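Local coordinates for protein integral membrane indolylacetylinositol arabinosyltransferase EmbB (PDB 7BVC) that probably transfers arabinose in the membrane to build the arabinan of mycobacterial cell-wall arabinogalactan, and binds the drug ethambutol, at residues G62-V67 with G198-G203; M273-V278 with V701-M706. One frame throughout, in Å; residues are numbered along the deposited sequence.

Interaction 1: residues G62-V67 with G198-G203; sequences GRLDNV and GPAPQG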
# COMPACT_ATOMS: atom_id res chain seq x y z
N GLY B 62 44.16 34.74 13.01
CA GLY B 62 45.47 34.54 12.41
C GLY B 62 46.04 33.16 12.59
O GLY B 62 47.26 32.98 12.49
N ARG B 63 45.20 32.16 12.86
CA ARG B 63 45.64 30.78 13.03
C ARG B 63 44.85 29.90 12.08
O ARG B 63 43.62 29.99 12.02
CB ARG B 63 45.45 30.32 14.48
CG ARG B 63 44.22 30.90 15.16
CD ARG B 63 44.11 30.41 16.59
NE ARG B 63 43.13 31.16 17.37
CZ ARG B 63 41.84 30.86 17.43
NH1 ARG B 63 41.36 29.82 16.76
NH2 ARG B 63 41.02 31.61 18.16
N LEU B 64 45.56 29.05 11.34
CA LEU B 64 44.93 28.18 10.34
C LEU B 64 44.42 26.88 10.96
O LEU B 64 44.75 25.79 10.50
CB LEU B 64 45.92 27.91 9.21
CG LEU B 64 46.26 29.10 8.33
CD1 LEU B 64 47.32 28.73 7.30
CD2 LEU B 64 45.02 29.64 7.65
N ASP B 65 43.61 27.01 12.00
CA ASP B 65 43.00 25.85 12.64
C ASP B 65 41.63 25.59 12.02
O ASP B 65 40.95 26.51 11.56
CB ASP B 65 42.86 26.07 14.14
CG ASP B 65 44.19 26.24 14.84
OD1 ASP B 65 45.20 25.72 14.31
OD2 ASP B 65 44.24 26.89 15.90
N ASN B 66 41.24 24.32 12.02
CA ASN B 66 39.94 23.94 11.49
C ASN B 66 38.82 24.59 12.30
O ASN B 66 39.01 25.01 13.44
CB ASN B 66 39.77 22.42 11.49
CG ASN B 66 40.80 21.72 10.64
OD1 ASN B 66 41.25 22.26 9.62
ND2 ASN B 66 41.19 20.52 11.03
N VAL B 67 37.65 24.68 11.69
CA VAL B 67 36.50 25.34 12.30
C VAL B 67 35.25 24.54 11.96
O VAL B 67 35.10 24.05 10.84
CB VAL B 67 36.38 26.81 11.82
CG1 VAL B 67 34.98 27.34 12.03
CG2 VAL B 67 37.38 27.68 12.55
N GLY B 198 50.26 26.82 11.09
CA GLY B 198 51.11 27.93 11.43
C GLY B 198 50.40 29.26 11.31
O GLY B 198 49.18 29.35 11.45
N PRO B 199 51.16 30.32 11.06
CA PRO B 199 50.55 31.64 10.88
C PRO B 199 49.86 31.76 9.53
O PRO B 199 50.37 31.29 8.51
CB PRO B 199 51.74 32.60 10.98
CG PRO B 199 52.90 31.79 10.52
CD PRO B 199 52.63 30.38 10.98
N ALA B 200 48.69 32.38 9.54
CA ALA B 200 47.91 32.50 8.32
C ALA B 200 48.56 33.50 7.37
O ALA B 200 49.01 34.57 7.80
CB ALA B 200 46.48 32.95 8.64
N PRO B 201 48.64 33.19 6.07
CA PRO B 201 49.20 34.15 5.11
C PRO B 201 48.29 35.34 4.90
O PRO B 201 47.19 35.39 5.46
CB PRO B 201 49.35 33.31 3.83
CG PRO B 201 48.30 32.27 3.96
CD PRO B 201 48.23 31.93 5.42
N GLN B 202 48.73 36.30 4.10
CA GLN B 202 47.93 37.49 3.82
C GLN B 202 47.17 37.31 2.52
O GLN B 202 47.71 36.79 1.54
CB GLN B 202 48.82 38.73 3.76
CG GLN B 202 49.54 39.04 5.06
CD GLN B 202 48.58 39.42 6.18
OE1 GLN B 202 47.59 40.11 5.95
NE2 GLN B 202 48.88 38.96 7.39
N GLY B 203 45.92 37.75 2.51
CA GLY B 203 45.04 37.63 1.37
C GLY B 203 44.11 36.43 1.44
O GLY B 203 43.02 36.48 0.85
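The backbone N of A200 donates to the carbonyl O of G62 across 3.3 Å. The bond is long and weak, though fairly straight, at 161° at the hydrogen. It comes with a single beta bridge between R63 and P199, whose CA atoms lie 5.4 Å apart. No ladder follows, and both segments run as loops here. The N-H of L64 points toward G198 O, but the 3.6 Å between L64 N and G198 O is too long to count as a bond.

Beside this bridge sits the apolar half of the contact. L64 has the largest share of it and is the buried residue of the group. Its CG is anti to its own carbonyl carbon (chi1 -69°), and this turns both methyls onto the 198-203 loop. L64 CD2 meets A200 CB at 3.8 Å, while CG lies over A200 CA. On the other branch, L64 CD1 touches the ring carbon P201 CD at 3.8 Å. The leucine crosses that proline side chain at about a right angle.

L64 is the centre of an inverse gamma turn, closed by a weak bond from D65 N to R63 O, 3.0 Å long. The turn redirects the chain just after the bridge. L196 also touches L64. A little further on, N66 OD1 accepts from T194 N, and V67 pairs through its backbone with V192.

Both loops belong to the concanavalin-like domain of the emb family. The contact joins the approach to strand 67-68 with the link between strands 191-192 and 205-207, at the protein surface. With one weak backbone bond and no charged pair, cohesion between the two loops probably rests largely on L64 against A200 and P201.

Interaction 2: residues M273-V278 with V701-M706; sequences MAIWYV and VMMASM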
# COMPACT_ATOMS: atom_id res chain seq x y z
N MET B 273 -11.39 8.32 32.46
CA MET B 273 -10.43 9.15 31.76
C MET B 273 -9.30 9.62 32.66
O MET B 273 -8.15 9.71 32.20
CB MET B 273 -11.13 10.36 31.13
CG MET B 273 -10.20 11.23 30.30
SD MET B 273 -9.32 10.28 29.05
CE MET B 273 -7.96 11.39 28.66
N ALA B 274 -9.57 9.87 33.94
CA ALA B 274 -8.54 10.34 34.85
C ALA B 274 -7.53 9.27 35.22
O ALA B 274 -6.48 9.60 35.78
CB ALA B 274 -9.18 10.90 36.12
N ILE B 275 -7.81 8.00 34.93
CA ILE B 275 -6.83 6.94 35.14
C ILE B 275 -6.23 6.44 33.83
O ILE B 275 -5.10 5.92 33.85
CB ILE B 275 -7.44 5.76 35.94
CG1 ILE B 275 -8.32 4.89 35.06
CG2 ILE B 275 -8.23 6.28 37.13
CD1 ILE B 275 -8.95 3.74 35.81
N TRP B 276 -6.93 6.58 32.71
CA TRP B 276 -6.28 6.42 31.41
C TRP B 276 -5.29 7.54 31.14
O TRP B 276 -4.36 7.35 30.35
CB TRP B 276 -7.34 6.38 30.31
CG TRP B 276 -6.77 6.18 28.94
CD1 TRP B 276 -6.49 7.15 28.03
CD2 TRP B 276 -6.41 4.94 28.33
NE1 TRP B 276 -5.98 6.59 26.88
CE2 TRP B 276 -5.92 5.23 27.05
CE3 TRP B 276 -6.46 3.61 28.75
CZ2 TRP B 276 -5.48 4.24 26.18
CZ3 TRP B 276 -6.03 2.63 27.89
CH2 TRP B 276 -5.55 2.95 26.61
N TYR B 277 -5.46 8.69 31.78
CA TYR B 277 -4.47 9.75 31.67
C TYR B 277 -3.15 9.36 32.32
O TYR B 277 -2.09 9.88 31.95
CB TYR B 277 -5.01 11.03 32.31
CG TYR B 277 -4.04 12.18 32.33
CD1 TYR B 277 -3.74 12.89 31.18
CD2 TYR B 277 -3.42 12.57 33.51
CE1 TYR B 277 -2.85 13.94 31.20
CE2 TYR B 277 -2.53 13.62 33.54
CZ TYR B 277 -2.25 14.30 32.38
OH TYR B 277 -1.36 15.35 32.41
N VAL B 278 -3.19 8.43 33.28
CA VAL B 278 -2.00 8.00 34.01
C VAL B 278 -1.41 6.72 33.43
O VAL B 278 -0.22 6.66 33.13
CB VAL B 278 -2.32 7.84 35.51
CG1 VAL B 278 -1.08 7.45 36.28
CG2 VAL B 278 -2.91 9.13 36.06
N VAL B 701 -11.96 -3.82 27.03
CA VAL B 701 -10.81 -4.48 26.40
C VAL B 701 -9.59 -3.57 26.44
O VAL B 701 -8.49 -4.01 26.81
CB VAL B 701 -11.16 -4.90 24.96
CG1 VAL B 701 -9.90 -5.09 24.14
CG2 VAL B 701 -11.99 -6.17 24.97
N MET B 702 -9.76 -2.29 26.09
CA MET B 702 -8.63 -1.36 26.12
C MET B 702 -8.09 -1.18 27.54
O MET B 702 -6.87 -1.22 27.76
CB MET B 702 -9.04 -0.01 25.55
CG MET B 702 -9.42 -0.03 24.08
SD MET B 702 -9.76 1.63 23.46
CE MET B 702 -11.13 1.31 22.36
N MET B 703 -8.98 -0.98 28.51
CA MET B 703 -8.54 -0.76 29.88
C MET B 703 -7.79 -1.97 30.42
O MET B 703 -6.73 -1.81 31.05
CB MET B 703 -9.74 -0.43 30.77
CG MET B 703 -10.39 0.90 30.47
SD MET B 703 -9.33 2.29 30.94
CE MET B 703 -9.11 1.97 32.68
N ALA B 704 -8.29 -3.18 30.18
CA ALA B 704 -7.60 -4.37 30.64
C ALA B 704 -6.28 -4.58 29.91
O ALA B 704 -5.29 -4.99 30.52
CB ALA B 704 -8.49 -5.60 30.48
N SER B 705 -6.25 -4.29 28.61
CA SER B 705 -5.01 -4.43 27.85
C SER B 705 -3.91 -3.53 28.41
O SER B 705 -2.76 -3.95 28.52
CB SER B 705 -5.26 -4.11 26.38
OG SER B 705 -4.06 -4.20 25.63
N MET B 706 -4.26 -2.30 28.78
CA MET B 706 -3.24 -1.40 29.31
C MET B 706 -3.00 -1.58 30.81
O MET B 706 -1.98 -1.10 31.31
CB MET B 706 -3.60 0.05 29.03
CG MET B 706 -3.37 0.46 27.58
SD MET B 706 -1.75 -0.04 26.96
CE MET B 706 -0.68 0.98 27.96
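W276 and M703 meet in a Met-aromatic contact between two helices of the membrane domain, which has the GT-C type of fold. Segments 273-278 and 701-706 run in broadly similar directions. Their axes cross at 36° and come no closer than 11.4 Å. Large side chains bridge that gap, and the contact is apolar.

W276 has the most surface buried. Its CG is anti to the backbone N (chi1 -179°), which carries the indole across toward helix 690-712. The six-membered ring leads. M703 SD lies 3.8 Å from W276 CE3 and 5.1 Å from the centroid of that ring. It stands 67° off the ring normal, so the sulfur approaches obliquely. The carbonyl O of M702 lies at the ring edge, near its plane, 3.9 Å from W276 CZ3. That oxygen also accepts the helical bond from M706 N.

M706 meets the far end of the same ring, again obliquely. Its CG touches CZ3 and CH2, and its CB is near CZ3. W276 therefore rests against two methionines one turn apart on the 701-706 helix. On the five-membered ring, W276 NE1 makes a weak hydrogen bond to M382 O. This ties the pyrrole side of the indole to a third part of the chain. M703 also touches M382.

The 273-278 helix is irregular here: V278 N makes a weak bond to I275 O. W276 O accepts from N386 ND2.

M703 is bent at both chi2 and chi3, and the second bend turns its methyl toward I275. The two side chains cross at about a right angle, and M703 CE ends 3.6 Å from I275 CD1.

Overall arrangement
Interactions 1 and 2 belong to different parts of EmbB and do not touch. Their centres are 63 Å apart, with nearest atoms about 43 Å apart, on opposite sides of the chain's centre. Interaction 1, within the concanavalin-like domain, closes along the chain before interaction 2 opens. Interaction 2 then joins two predicted transmembrane helices distant in sequence. Of the two, it has the closer sequence link to the ethambutol pocket: helix 264-279 is followed closely by the pocket residues D285, Y288 and I289. No residue of either contact lines that pocket, the cardiolipin sites, the 4'-phosphopantetheine site or the calcium site.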